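Local coordinates for ABC transporter periplasmic peptide-binding protein (Pseudoalteromonas, PDB 4QFL), which binds dipeptides such as Ala-Phe in the periplasm and probably delivers them to an ABC transporter for uptake, at residues I317-I322 with G331-S336; N350-D355 with P499-A504. All coordinates share one frame; numbering follows the deposited sequence.

Contact 1 (317-322 with 331-336) and contact 2 (350-355 with 499-504) adjoin, their centres about 8 Å apart, and both lie at a periphery of the chain, where none of their residues belongs to the dipeptide pocket. Strands 332-333 and 500-513 pair side by side: Ala334 N approaches Ile503 O at 3.0 Å, probably as a hydrogen bond. Each contact is only partly buried. In contact 1 an exposed carboxylate meets an arginine whose flat end also rests one face on a buried isoleucine, whereas contact 2 is apolar, joining a methionine and a proline of a loop to a buried tyrosine. Ile319 CG1 bridges the two, 3.3 Å from Tyr501 OH.

Contact 1 (I317-I322 with G331-S336); sequences IDIEKI and GLRARS
Ile319 and Glu320, in the first turn of helix 319-325, receive the long side chain of Arg333 in two ways, apolar and ionic. Just before them Asp318 occupies the N-cap: its OD1 accepts a bond from Lys321 N at 3.3 Å, met from above the carboxylate plane, a role that suits a short acidic side chain at a helix start. At Ile319 the branched CB separates two directions. CG2, anti to the backbone N (CG1 being at chi1 -68°), covers one face of the Arg333 guanidinium, lying 3.6 Å above its plane and displaced toward the rim; the nearest atom of the group is NE, 3.7 Å from CG2. Glu320 follows with a chain bent at chi2, -65°, which curls its carboxylate to the edge of the same guanidinium. There OE2 offers its anti lone pair to Arg333 NH1 at 2.6 Å, nearly straight (160°) and within the guanidinium plane, so bond and charge attraction coincide in a salt bridge. Arginine fits because it is extended from CG to NE, long enough to span from strand to helix, and carries a flat charged end that can rest one face on an aliphatic group while bonding through its edge. A methionine in its place would probably leave the Glu320 carboxylate without its charged mate and free to turn. Further along the strand segment, Arg335 places a guanidinium face over Arg333 CD. Ile317, in the loop before the helix, and Ile322 within it pack on helix 389-401, and Ile319 on Tyr501 and Ile503 of strand 500-513; that strand pairs with 332-333, so the salt bridge ties the helix to the neighbouring strand of the same sheet.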
# COMPACT_ATOMS: atom_id res chain seq x y z
N ILE A 317 -15.31 -21.58 7.01
CA ILE A 317 -14.08 -21.50 6.21
C ILE A 317 -12.93 -22.32 6.77
O ILE A 317 -12.48 -22.09 7.89
CB ILE A 317 -13.63 -20.04 6.01
CG1 ILE A 317 -14.80 -19.21 5.49
CG2 ILE A 317 -12.47 -19.98 5.03
CD1 ILE A 317 -15.38 -19.75 4.20
N ASP A 318 -12.47 -23.27 5.97
CA ASP A 318 -11.36 -24.12 6.37
C ASP A 318 -10.06 -23.35 6.24
O ASP A 318 -9.40 -23.41 5.21
CB ASP A 318 -11.30 -25.36 5.48
CG ASP A 318 -10.40 -26.46 6.05
OD1 ASP A 318 -9.59 -26.17 6.96
OD2 ASP A 318 -10.52 -27.61 5.59
N ILE A 319 -9.70 -22.63 7.30
CA ILE A 319 -8.52 -21.78 7.25
C ILE A 319 -7.24 -22.60 7.10
O ILE A 319 -6.28 -22.16 6.47
CB ILE A 319 -8.42 -20.87 8.50
CG1 ILE A 319 -9.54 -19.83 8.47
CG2 ILE A 319 -7.10 -20.12 8.51
CD1 ILE A 319 -9.52 -19.00 7.21
N GLU A 320 -7.24 -23.79 7.68
CA GLU A 320 -6.02 -24.59 7.70
C GLU A 320 -5.72 -25.20 6.33
O GLU A 320 -4.57 -25.49 6.01
CB GLU A 320 -6.07 -25.64 8.81
CG GLU A 320 -5.86 -25.05 10.21
CD GLU A 320 -4.46 -24.47 10.39
OE1 GLU A 320 -3.50 -25.02 9.81
OE2 GLU A 320 -4.31 -23.45 11.12
N LYS A 321 -6.76 -25.36 5.53
CA LYS A 321 -6.62 -25.87 4.17
C LYS A 321 -6.11 -24.77 3.25
O LYS A 321 -5.40 -25.03 2.27
CB LYS A 321 -7.96 -26.40 3.66
CG LYS A 321 -7.98 -26.73 2.17
CD LYS A 321 -7.04 -27.86 1.85
CE LYS A 321 -7.22 -28.33 0.42
NZ LYS A 321 -6.34 -29.49 0.13
N ILE A 322 -6.48 -23.53 3.57
CA ILE A 322 -5.97 -22.36 2.84
C ILE A 322 -4.50 -22.13 3.15
O ILE A 322 -3.72 -21.82 2.25
CB ILE A 322 -6.80 -21.10 3.16
CG1 ILE A 322 -8.15 -21.17 2.43
CG2 ILE A 322 -6.04 -19.85 2.73
CD1 ILE A 322 -9.10 -20.07 2.80
N GLY A 331 2.83 -18.93 5.04
CA GLY A 331 2.15 -17.86 5.74
C GLY A 331 1.97 -18.13 7.22
O GLY A 331 2.19 -19.25 7.69
N LEU A 332 1.55 -17.12 7.96
CA LEU A 332 1.22 -17.27 9.38
C LEU A 332 -0.27 -17.05 9.58
O LEU A 332 -0.81 -16.05 9.12
CB LEU A 332 2.00 -16.28 10.24
CG LEU A 332 3.50 -16.47 10.50
CD1 LEU A 332 4.00 -15.39 11.43
CD2 LEU A 332 3.81 -17.85 11.09
N ARG A 333 -0.93 -17.97 10.25
CA ARG A 333 -2.37 -17.84 10.46
C ARG A 333 -2.65 -16.58 11.29
O ARG A 333 -1.97 -16.32 12.28
CB ARG A 333 -2.93 -19.09 11.15
CG ARG A 333 -4.43 -19.05 11.39
CD ARG A 333 -4.97 -20.41 11.84
NE ARG A 333 -6.41 -20.38 12.10
CZ ARG A 333 -7.21 -21.44 12.06
NH1 ARG A 333 -6.72 -22.64 11.75
NH2 ARG A 333 -8.50 -21.30 12.31
N ALA A 334 -3.65 -15.80 10.88
CA ALA A 334 -3.95 -14.55 11.55
C ALA A 334 -4.63 -14.78 12.88
O ALA A 334 -5.55 -15.58 12.97
CB ALA A 334 -4.83 -13.68 10.67
N ARG A 335 -4.16 -14.06 13.91
CA ARG A 335 -4.77 -14.06 15.25
C ARG A 335 -5.36 -12.68 15.60
O ARG A 335 -5.89 -12.47 16.70
CB ARG A 335 -3.73 -14.50 16.29
CG ARG A 335 -3.89 -15.95 16.76
CD ARG A 335 -3.33 -16.99 15.80
NE ARG A 335 -4.02 -18.27 16.00
CZ ARG A 335 -3.61 -19.44 15.52
NH1 ARG A 335 -2.51 -19.52 14.80
NH2 ARG A 335 -4.33 -20.53 15.76
N SER A 336 -5.26 -11.76 14.65
CA SER A 336 -5.74 -10.40 14.80
C SER A 336 -5.56 -9.77 13.43
O SER A 336 -4.91 -10.37 12.58
CB SER A 336 -4.90 -9.64 15.82
OG SER A 336 -5.19 -8.26 15.76

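Contact 2 (N350-D355 with P499-A504)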
# COMPACT_ATOMS: atom_id res chain seq x y z
N ASN A 350 -11.21 -14.21 20.73
CA ASN A 350 -12.49 -14.52 20.09
C ASN A 350 -12.47 -14.84 18.59
O ASN A 350 -13.52 -14.81 17.94
CB ASN A 350 -13.51 -13.41 20.36
CG ASN A 350 -14.07 -13.47 21.77
OD1 ASN A 350 -13.92 -14.47 22.46
ND2 ASN A 350 -14.73 -12.40 22.19
N MET A 351 -11.30 -15.16 18.05
CA MET A 351 -11.22 -15.52 16.64
C MET A 351 -12.12 -16.70 16.35
O MET A 351 -12.18 -17.65 17.12
CB MET A 351 -9.77 -15.82 16.22
CG MET A 351 -8.89 -14.60 16.08
SD MET A 351 -9.28 -13.59 14.64
CE MET A 351 -8.97 -14.71 13.29
N PRO A 352 -12.83 -16.65 15.23
CA PRO A 352 -13.78 -17.70 14.90
C PRO A 352 -13.04 -19.00 14.68
O PRO A 352 -11.92 -18.96 14.17
CB PRO A 352 -14.38 -17.22 13.58
CG PRO A 352 -14.00 -15.76 13.47
CD PRO A 352 -12.70 -15.66 14.15
N ILE A 353 -13.63 -20.13 15.03
CA ILE A 353 -13.01 -21.40 14.67
C ILE A 353 -13.76 -22.05 13.53
O ILE A 353 -14.99 -21.95 13.44
CB ILE A 353 -12.96 -22.36 15.85
CG1 ILE A 353 -12.09 -21.78 16.95
CG2 ILE A 353 -12.38 -23.69 15.41
CD1 ILE A 353 -11.88 -22.73 18.09
N PHE A 354 -13.03 -22.70 12.63
CA PHE A 354 -13.64 -23.45 11.56
C PHE A 354 -14.55 -24.53 12.15
O PHE A 354 -14.09 -25.44 12.84
CB PHE A 354 -12.57 -24.07 10.67
CG PHE A 354 -13.09 -25.06 9.70
CD1 PHE A 354 -14.13 -24.73 8.85
CD2 PHE A 354 -12.54 -26.33 9.62
CE1 PHE A 354 -14.62 -25.65 7.95
CE2 PHE A 354 -13.03 -27.25 8.72
CZ PHE A 354 -14.07 -26.91 7.88
N ASP A 355 -15.85 -24.41 11.90
CA ASP A 355 -16.84 -25.34 12.41
C ASP A 355 -18.08 -25.26 11.53
O ASP A 355 -18.95 -24.44 11.77
CB ASP A 355 -17.20 -24.98 13.85
CG ASP A 355 -17.96 -26.08 14.54
OD1 ASP A 355 -18.63 -26.87 13.84
OD2 ASP A 355 -17.89 -26.16 15.78
N PRO A 499 -16.15 -6.60 10.46
CA PRO A 499 -16.27 -5.93 9.16
C PRO A 499 -15.44 -6.72 8.15
O PRO A 499 -15.82 -6.89 7.01
CB PRO A 499 -15.66 -4.56 9.43
CG PRO A 499 -14.81 -4.73 10.67
CD PRO A 499 -15.49 -5.77 11.47
N LEU A 500 -14.29 -7.21 8.60
CA LEU A 500 -13.50 -8.12 7.80
C LEU A 500 -12.93 -9.20 8.71
O LEU A 500 -12.89 -9.04 9.93
CB LEU A 500 -12.39 -7.38 7.05
CG LEU A 500 -11.48 -6.44 7.85
CD1 LEU A 500 -10.49 -7.24 8.70
CD2 LEU A 500 -10.72 -5.48 6.94
N TYR A 501 -12.50 -10.29 8.10
CA TYR A 501 -11.97 -11.43 8.82
C TYR A 501 -10.52 -11.62 8.45
O TYR A 501 -10.22 -11.99 7.31
CB TYR A 501 -12.75 -12.68 8.42
CG TYR A 501 -12.25 -13.99 9.01
CD1 TYR A 501 -11.86 -14.08 10.34
CD2 TYR A 501 -12.22 -15.13 8.23
CE1 TYR A 501 -11.43 -15.30 10.87
CE2 TYR A 501 -11.79 -16.34 8.74
CZ TYR A 501 -11.39 -16.42 10.06
OH TYR A 501 -10.97 -17.64 10.54
N PRO A 502 -9.61 -11.36 9.40
CA PRO A 502 -8.18 -11.58 9.18
C PRO A 502 -7.95 -13.04 8.85
O PRO A 502 -8.42 -13.91 9.58
CB PRO A 502 -7.56 -11.26 10.54
CG PRO A 502 -8.53 -10.32 11.18
CD PRO A 502 -9.88 -10.77 10.73
N ILE A 503 -7.25 -13.32 7.76
CA ILE A 503 -7.00 -14.71 7.40
C ILE A 503 -5.57 -15.11 7.69
O ILE A 503 -5.34 -16.02 8.47
CB ILE A 503 -7.36 -14.99 5.94
CG1 ILE A 503 -8.88 -14.92 5.78
CG2 ILE A 503 -6.85 -16.36 5.53
CD1 ILE A 503 -9.31 -14.30 4.49
N ALA A 504 -4.62 -14.41 7.10
CA ALA A 504 -3.22 -14.80 7.20
C ALA A 504 -2.27 -13.65 6.92
O ALA A 504 -2.66 -12.59 6.44
CB ALA A 504 -2.94 -15.93 6.24
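Bends at chi2 (-72°) and chi3 (-62°) curl the Met351 side chain so that its CE methyl reaches Tyr501, whose CG lies anti to its own backbone N (chi1 175°), carrying the ring out to the loop. CE stands 3.5 Å from Tyr501 CE1, and the proline that follows comes in at the same ring carbon: Pro352 CD is also 3.5 Å from CE1, with CG at 3.7 Å. Both approach the ring obliquely. A flexible thioether can fold to fit beside a ring, while the rigid proline ring offers an apolar surface and suits a loop without regular backbone pairing. Tyr501 belongs to strand 500-513, which runs antiparallel to 291-297 in this solute-binding protein. Two residues on, Ile503 and Ala504 both face Gly293, a classic beta bulge. The Met351 methyl also lies 3.8 Å from Pro502 O, so it spans side chain and backbone of the strand. Helix 480-497 packs close by, its Ile495 touching both Met351 and Pro502, while His315 touches Pro352 and donates a hydrogen bond from ND1 to Ile353 O.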